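Local coordinates for protein peptide chain release factor subunit 1 (Methanosarcina mazei, PDB 3IR9) that probably directs the termination of translation at the stop codons UAA, UAG and UGA, this chain being its C-terminal domain, at residues A32-F37 / F143-Q148; N61-L66 / S132-V137; A74-T79 / K89-W94. One frame throughout, in Å; residues are numbered along the deposited sequence.

How the interactions relate
All three contacts belong to eRF1 domain 3, the C-terminal part of the release factor. Interaction 2 pairs two strands of the four-stranded mixed sheet; interaction 1 joins two helices, 10-41 and 144-151, the second following strand 135-139. Their centres lie about 17 Å apart, and they touch where Ala32 CB meets Val137 CG1 at 4.0 Å. Interaction 3 is a hairpin of a separate three-stranded sheet, its centre about 26 Å from that of interaction 1 and 22 Å from that of interaction 2. The side chain of Thr79 is about 10 Å from the zinc ion held by Cys81, Cys84, Cys106 and Cys109.

Interaction 1. Residues A32-F37 / F143-Q148; sequences AVRDFF and FDEGSQ
With CG1 turned anti to the backbone N (chi1 -177°), Val33 directs its two methyls at different residues of a helix start: CG1 touches Glu145 CB at 3.6 Å, and CG2 reaches the ring edge of Phe143 at 4.0 Å from CE2. The motif is a helix-helix crossing, helix 10-41 against the first turn of helix 144-151, with short axes 9.7 Å apart at closest approach and 62° between their directions. Phe143 occupies the N-cap position, and its ring also packs on Leu26, Gln29 and Lys30 of the long helix. Beyond Val33 the contact becomes polar. Glu145 bends at chi2 and carries its carboxylate to Arg34, whose chain is itself bent at chi2 and chi3; the salt bridge from Arg34 NH1 to Glu145 OE2 measures 2.9 Å. OE2 arrives at the edge of the guanidinium, near its plane, while the carboxylate is turned 48° from that plane. One turn further along, the Phe37 ring receives Glu145 CB at its edge, 4.3 Å from CE2. Gln148 closes this end: its amide is turned steeply against the Phe37 ring, with OE1 lying 4.1 Å from Phe37 CZ.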
# COMPACT_ATOMS: atom_id res chain seq x y z
N ALA A 32 -9.26 -5.94 -19.96
CA ALA A 32 -9.81 -4.64 -20.35
C ALA A 32 -8.82 -3.82 -21.17
O ALA A 32 -9.19 -3.26 -22.21
CB ALA A 32 -10.27 -3.87 -19.12
N VAL A 33 -7.57 -3.73 -20.72
CA VAL A 33 -6.55 -3.04 -21.48
C VAL A 33 -6.40 -3.75 -22.83
O VAL A 33 -6.33 -3.11 -23.88
CB VAL A 33 -5.18 -3.02 -20.75
CG1 VAL A 33 -4.17 -2.22 -21.57
CG2 VAL A 33 -5.33 -2.42 -19.36
N ARG A 34 -6.37 -5.07 -22.78
CA ARG A 34 -6.22 -5.90 -23.97
C ARG A 34 -7.37 -5.68 -24.95
O ARG A 34 -7.15 -5.55 -26.16
CB ARG A 34 -6.08 -7.38 -23.57
CG ARG A 34 -4.80 -7.67 -22.77
CD ARG A 34 -5.06 -8.52 -21.53
NE ARG A 34 -4.64 -9.91 -21.66
CZ ARG A 34 -3.43 -10.35 -21.32
NH1 ARG A 34 -2.51 -9.51 -20.86
NH2 ARG A 34 -3.13 -11.64 -21.46
N ASP A 35 -8.59 -5.61 -24.43
CA ASP A 35 -9.76 -5.35 -25.26
C ASP A 35 -9.71 -3.95 -25.88
O ASP A 35 -10.19 -3.73 -26.99
CB ASP A 35 -11.06 -5.59 -24.48
CG ASP A 35 -11.32 -7.08 -24.20
OD1 ASP A 35 -10.50 -7.93 -24.62
OD2 ASP A 35 -12.33 -7.40 -23.54
N PHE A 36 -9.10 -3.00 -25.16
CA PHE A 36 -8.85 -1.68 -25.72
C PHE A 36 -7.88 -1.80 -26.88
O PHE A 36 -8.09 -1.22 -27.95
CB PHE A 36 -8.26 -0.74 -24.68
CG PHE A 36 -7.58 0.45 -25.28
CD1 PHE A 36 -8.31 1.44 -25.92
CD2 PHE A 36 -6.21 0.60 -25.20
CE1 PHE A 36 -7.68 2.54 -26.47
CE2 PHE A 36 -5.58 1.70 -25.74
CZ PHE A 36 -6.32 2.67 -26.38
N PHE A 37 -6.80 -2.54 -26.65
CA PHE A 37 -5.79 -2.79 -27.67
C PHE A 37 -6.41 -3.48 -28.89
O PHE A 37 -6.21 -3.05 -30.03
CB PHE A 37 -4.64 -3.64 -27.10
CG PHE A 37 -3.70 -2.88 -26.17
CD1 PHE A 37 -3.30 -1.59 -26.46
CD2 PHE A 37 -3.18 -3.50 -25.04
CE1 PHE A 37 -2.42 -0.91 -25.61
CE2 PHE A 37 -2.31 -2.83 -24.20
CZ PHE A 37 -1.93 -1.53 -24.48
N PHE A 143 1.38 -4.62 -14.37
CA PHE A 143 1.55 -5.39 -15.60
C PHE A 143 1.80 -4.46 -16.78
O PHE A 143 1.35 -3.31 -16.78
CB PHE A 143 0.34 -6.29 -15.86
CG PHE A 143 -0.96 -5.56 -15.97
CD1 PHE A 143 -1.52 -4.94 -14.86
CD2 PHE A 143 -1.64 -5.50 -17.17
CE1 PHE A 143 -2.73 -4.26 -14.96
CE2 PHE A 143 -2.85 -4.83 -17.28
CZ PHE A 143 -3.39 -4.21 -16.17
N ASP A 144 2.52 -4.94 -17.78
CA ASP A 144 2.98 -4.06 -18.85
C ASP A 144 1.80 -3.29 -19.41
O ASP A 144 1.86 -2.07 -19.55
CB ASP A 144 3.69 -4.85 -19.95
CG ASP A 144 4.69 -4.00 -20.73
OD1 ASP A 144 5.28 -3.08 -20.13
OD2 ASP A 144 4.88 -4.26 -21.94
N GLU A 145 0.73 -4.01 -19.72
CA GLU A 145 -0.47 -3.41 -20.26
C GLU A 145 -0.84 -2.17 -19.46
O GLU A 145 -0.97 -1.08 -20.01
CB GLU A 145 -1.61 -4.43 -20.24
CG GLU A 145 -1.30 -5.77 -20.91
CD GLU A 145 -0.37 -6.66 -20.08
OE1 GLU A 145 0.86 -6.44 -20.08
OE2 GLU A 145 -0.88 -7.60 -19.44
N GLY A 146 -0.99 -2.35 -18.15
CA GLY A 146 -1.33 -1.26 -17.26
C GLY A 146 -0.22 -0.24 -17.12
O GLY A 146 -0.42 0.88 -16.64
N SER A 147 0.97 -0.64 -17.54
CA SER A 147 2.11 0.26 -17.56
C SER A 147 2.06 1.13 -18.82
O SER A 147 2.10 2.36 -18.74
CB SER A 147 3.42 -0.52 -17.49
OG SER A 147 4.38 0.19 -16.73
N GLN A 148 1.95 0.49 -19.97
CA GLN A 148 1.82 1.21 -21.23
C GLN A 148 0.63 2.16 -21.19
O GLN A 148 0.70 3.28 -21.71
CB GLN A 148 1.70 0.25 -22.41
CG GLN A 148 2.94 -0.60 -22.63
CD GLN A 148 3.12 -1.02 -24.08
OE1 GLN A 148 2.16 -1.34 -24.77
NE2 GLN A 148 4.37 -1.03 -24.54

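Interaction 2. Residues N61-L66 / S132-V137; sequences NSVDVL and SNAKVV
Leu66 N donates the shortest hydrogen bond across the contact, 2.8 Å to Lys135 O. It belongs to a parallel beta ladder between strands 63-69 and 135-139 of the mixed sheet, in which Val65 pairs with Lys135 and Leu66 with Val136. Two more backbone bonds flank it: Lys135 N to Asp64 O at 2.9 Å, and Val137 N to Leu66 O at 3.0 Å. Asp64 and Val65 both face Ile159 on the other neighbouring strand, forming a classic beta bulge. Next to it, Asp64 and Lys135 run side by side in the same direction. Lys135 bends at chi3 and chi4, yet NZ remains 4.0 Å from Asp64 OD1, a long salt bridge. Asp64 also touches Arg161.

Leu66 and Val136 lie on the sheet face covered by helix 121-131, where both pack on Ala129 and Leu66 also touches Phe125 of that helix. On the other face Val65 CG1 approaches Val137 CG2 at 4.4 Å, and each residue packs on Tyr4 of the second subunit. Before the ladder, Val63 CG1 rests against Ala134 CB at 3.7 Å, and Val63 also packs on Leu58 of helix 51-58. Asn61, the C-prime residue of a Schellman motif ending that helix, lies against Ser132. Asn61 OD1 accepts a hydrogen bond from Lys131 NZ and lies 3.3 Å from Ser132 CB.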
# COMPACT_ATOMS: atom_id res chain seq x y z
N ASN A 61 -21.73 10.83 -24.27
CA ASN A 61 -22.25 9.54 -23.86
C ASN A 61 -21.84 8.41 -24.79
O ASN A 61 -22.53 7.39 -24.87
CB ASN A 61 -23.78 9.61 -23.80
CG ASN A 61 -24.27 10.89 -23.17
OD1 ASN A 61 -23.95 11.20 -22.03
ND2 ASN A 61 -25.06 11.65 -23.92
N SER A 62 -20.72 8.59 -25.49
CA SER A 62 -20.26 7.62 -26.48
C SER A 62 -19.32 6.55 -25.92
O SER A 62 -18.93 5.62 -26.63
CB SER A 62 -19.58 8.32 -27.66
OG SER A 62 -18.35 8.90 -27.28
N VAL A 63 -18.96 6.67 -24.64
CA VAL A 63 -17.99 5.76 -24.05
C VAL A 63 -18.63 4.52 -23.43
O VAL A 63 -19.40 4.61 -22.47
CB VAL A 63 -17.08 6.49 -23.02
CG1 VAL A 63 -16.41 5.49 -22.08
CG2 VAL A 63 -16.04 7.33 -23.75
N ASP A 64 -18.31 3.37 -24.01
CA ASP A 64 -18.78 2.10 -23.48
C ASP A 64 -17.94 1.69 -22.28
O ASP A 64 -18.49 1.35 -21.22
CB ASP A 64 -18.71 1.01 -24.55
CG ASP A 64 -19.35 -0.29 -24.10
OD1 ASP A 64 -20.23 -0.24 -23.21
OD2 ASP A 64 -18.96 -1.35 -24.62
N VAL A 65 -16.61 1.72 -22.44
CA VAL A 65 -15.67 1.37 -21.38
C VAL A 65 -14.60 2.46 -21.19
O VAL A 65 -13.96 2.89 -22.15
CB VAL A 65 -14.93 0.05 -21.68
CG1 VAL A 65 -13.97 -0.28 -20.56
CG2 VAL A 65 -15.92 -1.09 -21.90
N LEU A 66 -14.42 2.90 -19.94
CA LEU A 66 -13.44 3.94 -19.62
C LEU A 66 -12.23 3.37 -18.89
O LEU A 66 -12.38 2.65 -17.90
CB LEU A 66 -14.09 5.04 -18.78
CG LEU A 66 -13.19 6.14 -18.23
CD1 LEU A 66 -12.54 6.96 -19.35
CD2 LEU A 66 -13.98 7.03 -17.28
N SER A 132 -23.23 8.59 -18.38
CA SER A 132 -23.60 7.93 -19.64
C SER A 132 -23.65 6.41 -19.54
O SER A 132 -23.68 5.72 -20.56
CB SER A 132 -22.68 8.38 -20.79
OG SER A 132 -21.37 7.84 -20.69
N ASN A 133 -23.65 5.88 -18.32
CA ASN A 133 -23.67 4.44 -18.10
C ASN A 133 -22.41 3.73 -18.58
O ASN A 133 -22.37 2.50 -18.66
CB ASN A 133 -24.89 3.80 -18.74
CG ASN A 133 -25.89 3.32 -17.72
OD1 ASN A 133 -26.54 2.29 -17.91
ND2 ASN A 133 -26.03 4.06 -16.63
N ALA A 134 -21.38 4.51 -18.90
CA ALA A 134 -20.09 3.94 -19.25
C ALA A 134 -19.61 3.07 -18.09
O ALA A 134 -19.88 3.36 -16.92
CB ALA A 134 -19.08 5.05 -19.55
N LYS A 135 -18.92 1.99 -18.43
CA LYS A 135 -18.28 1.13 -17.43
C LYS A 135 -16.92 1.70 -17.02
O LYS A 135 -16.11 2.07 -17.87
CB LYS A 135 -18.15 -0.31 -17.96
CG LYS A 135 -19.47 -1.08 -18.04
CD LYS A 135 -19.29 -2.51 -18.58
CE LYS A 135 -19.71 -2.64 -20.03
NZ LYS A 135 -21.19 -2.62 -20.20
N VAL A 136 -16.67 1.77 -15.71
CA VAL A 136 -15.44 2.37 -15.19
C VAL A 136 -14.44 1.32 -14.70
O VAL A 136 -14.69 0.61 -13.72
CB VAL A 136 -15.74 3.36 -14.05
CG1 VAL A 136 -14.54 4.27 -13.81
CG2 VAL A 136 -16.98 4.19 -14.38
N VAL A 137 -13.30 1.23 -15.38
CA VAL A 137 -12.22 0.29 -15.05
C VAL A 137 -10.92 1.01 -14.67
O VAL A 137 -10.52 1.97 -15.34
CB VAL A 137 -11.91 -0.65 -16.23
CG1 VAL A 137 -10.59 -1.38 -15.98
CG2 VAL A 137 -13.05 -1.63 -16.46

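Interaction 3. Residues A74-T79 / K89-W94; sequences AERVTT and KWTRRW
The Trp90 indole takes Val77 CB over one face, a CH-pi contact 4.3 Å from the centroid of the five-membered ring and 21° off its normal, while Thr79 CG2 comes up at the ring edge near NE1. On the opposite side of the ladder, the guanidinium of Arg76 lies over the backbone where Lys89 joins Trp90: Lys89 CB and C and Trp90 N line one of its faces. Arg76 reaches there with CG anti to the backbone N (chi1 -177°) and a bend at chi2, bringing CD to 3.3 Å from Thr91 OG1. The model is too tight round Arg76 NH1, so its 3.3 Å hydrogen bond to Thr91 OG1 is doubtful. Thr91 OG1 is hydrogen-bonded to Glu51 OE2, which also forms a weak, long ion pair with Arg76. An alanine in place of Arg76 would take away the guanidinium, and is likely to leave the Lys89-Trp90 backbone and Lys89 CB without the group that packs over them.

These side chains clothe an antiparallel beta hairpin, strands 75-81 and 87-92, whose turn end supplies Cys81 and Cys84 of the zinc site, completed by Cys106 and Cys109. Glu75 and Arg92 are a hydrogen-bonded pair, N to O at 2.8 Å in each direction; Arg76 and Thr91 form the adjoining non-hydrogen-bonded pair. Val77 N donates to Trp90 O, also at 2.8 Å. On the face of Glu75, Val77 and Arg92, Val77 CG2 meets Arg92 CG at 3.9 Å, and Pro101 packs on both residues. Glu75 OE1 stands at the edge of the Arg92 guanidinium, in its plane, with NH2 3.8 Å away in a long salt bridge. On the Thr91 side, Ala74 CB touches Thr91 CG2 at 3.7 Å.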
# COMPACT_ATOMS: atom_id res chain seq x y z
N ALA A 74 -3.18 14.30 -11.54
CA ALA A 74 -3.56 15.55 -12.21
C ALA A 74 -4.98 16.01 -11.87
O ALA A 74 -5.91 15.20 -11.81
CB ALA A 74 -3.42 15.40 -13.72
N GLU A 75 -5.15 17.31 -11.65
CA GLU A 75 -6.46 17.87 -11.34
C GLU A 75 -6.99 18.74 -12.48
O GLU A 75 -6.23 19.29 -13.27
CB GLU A 75 -6.41 18.73 -10.07
CG GLU A 75 -5.35 18.34 -9.07
CD GLU A 75 -5.29 19.32 -7.91
OE1 GLU A 75 -4.40 20.20 -7.92
OE2 GLU A 75 -6.15 19.22 -7.01
N ARG A 76 -8.31 18.87 -12.53
CA ARG A 76 -8.95 19.76 -13.48
C ARG A 76 -9.38 21.05 -12.79
O ARG A 76 -10.18 21.04 -11.86
CB ARG A 76 -10.15 19.07 -14.13
CG ARG A 76 -10.86 19.89 -15.20
CD ARG A 76 -9.91 20.25 -16.33
NE ARG A 76 -10.65 20.67 -17.52
CZ ARG A 76 -10.10 20.86 -18.71
NH1 ARG A 76 -8.80 20.69 -18.89
NH2 ARG A 76 -10.87 21.23 -19.72
N VAL A 77 -8.85 22.17 -13.26
CA VAL A 77 -9.12 23.45 -12.63
C VAL A 77 -10.10 24.29 -13.45
O VAL A 77 -9.86 24.62 -14.61
CB VAL A 77 -7.82 24.26 -12.44
CG1 VAL A 77 -8.08 25.47 -11.58
CG2 VAL A 77 -6.73 23.37 -11.84
N THR A 78 -11.23 24.63 -12.84
CA THR A 78 -12.15 25.56 -13.46
C THR A 78 -11.92 26.95 -12.89
O THR A 78 -11.69 27.12 -11.69
CB THR A 78 -13.63 25.16 -13.26
OG1 THR A 78 -13.87 23.88 -13.86
CG2 THR A 78 -14.55 26.19 -13.89
N THR A 79 -11.98 27.95 -13.76
CA THR A 79 -11.89 29.34 -13.33
C THR A 79 -13.00 30.15 -14.01
O THR A 79 -13.43 29.83 -15.12
CB THR A 79 -10.48 29.93 -13.63
OG1 THR A 79 -10.36 30.21 -15.03
CG2 THR A 79 -9.38 28.95 -13.23
N LYS A 89 -11.20 26.12 -18.39
CA LYS A 89 -10.81 24.94 -17.62
C LYS A 89 -9.48 24.48 -18.16
O LYS A 89 -9.09 24.88 -19.26
CB LYS A 89 -11.83 23.81 -17.74
CG LYS A 89 -13.24 24.16 -17.29
CD LYS A 89 -14.19 23.03 -17.61
CE LYS A 89 -15.57 23.55 -17.94
NZ LYS A 89 -16.12 24.35 -16.82
N TRP A 90 -8.79 23.65 -17.40
CA TRP A 90 -7.54 23.07 -17.84
C TRP A 90 -7.06 22.08 -16.81
O TRP A 90 -7.48 22.12 -15.65
CB TRP A 90 -6.48 24.16 -18.10
CG TRP A 90 -6.28 25.10 -16.95
CD1 TRP A 90 -7.13 26.09 -16.54
CD2 TRP A 90 -5.16 25.14 -16.07
NE1 TRP A 90 -6.60 26.74 -15.45
CE2 TRP A 90 -5.39 26.18 -15.14
CE3 TRP A 90 -3.97 24.40 -15.96
CZ2 TRP A 90 -4.49 26.50 -14.12
CZ3 TRP A 90 -3.08 24.72 -14.96
CH2 TRP A 90 -3.34 25.76 -14.05
N THR A 91 -6.20 21.18 -17.23
CA THR A 91 -5.71 20.17 -16.31
C THR A 91 -4.27 20.43 -15.93
O THR A 91 -3.41 20.66 -16.78
CB THR A 91 -5.87 18.76 -16.90
OG1 THR A 91 -7.27 18.46 -17.02
CG2 THR A 91 -5.22 17.73 -15.99
N ARG A 92 -4.02 20.43 -14.63
CA ARG A 92 -2.68 20.63 -14.11
C ARG A 92 -2.27 19.43 -13.28
O ARG A 92 -3.06 18.89 -12.51
CB ARG A 92 -2.60 21.93 -13.28
CG ARG A 92 -3.18 21.84 -11.87
CD ARG A 92 -2.07 21.76 -10.83
NE ARG A 92 -1.45 23.06 -10.59
CZ ARG A 92 -1.51 23.71 -9.43
NH1 ARG A 92 -0.92 24.89 -9.29
NH2 ARG A 92 -2.14 23.16 -8.39
N ARG A 93 -1.03 18.99 -13.47
CA ARG A 93 -0.46 17.92 -12.67
C ARG A 93 -0.28 18.43 -11.25
O ARG A 93 0.39 19.44 -11.04
CB ARG A 93 0.89 17.52 -13.25
CG ARG A 93 1.48 16.25 -12.67
CD ARG A 93 2.98 16.23 -12.89
NE ARG A 93 3.33 16.90 -14.14
CZ ARG A 93 3.77 16.29 -15.23
NH1 ARG A 93 3.91 14.97 -15.24
NH2 ARG A 93 4.06 16.99 -16.32
N TRP A 94 -0.89 17.77 -10.26
CA TRP A 94 -0.77 18.22 -8.88
C TRP A 94 0.63 18.02 -8.32
O TRP A 94 1.30 17.03 -8.62
CB TRP A 94 -1.79 17.53 -7.97
CG TRP A 94 -1.46 17.68 -6.49
CD1 TRP A 94 -0.96 16.72 -5.66
CD2 TRP A 94 -1.59 18.87 -5.69
NE1 TRP A 94 -0.77 17.23 -4.40
CE2 TRP A 94 -1.16 18.54 -4.39
CE3 TRP A 94 -2.04 20.17 -5.95
CZ2 TRP A 94 -1.16 19.48 -3.35
CZ3 TRP A 94 -2.05 21.09 -4.91
CH2 TRP A 94 -1.61 20.74 -3.63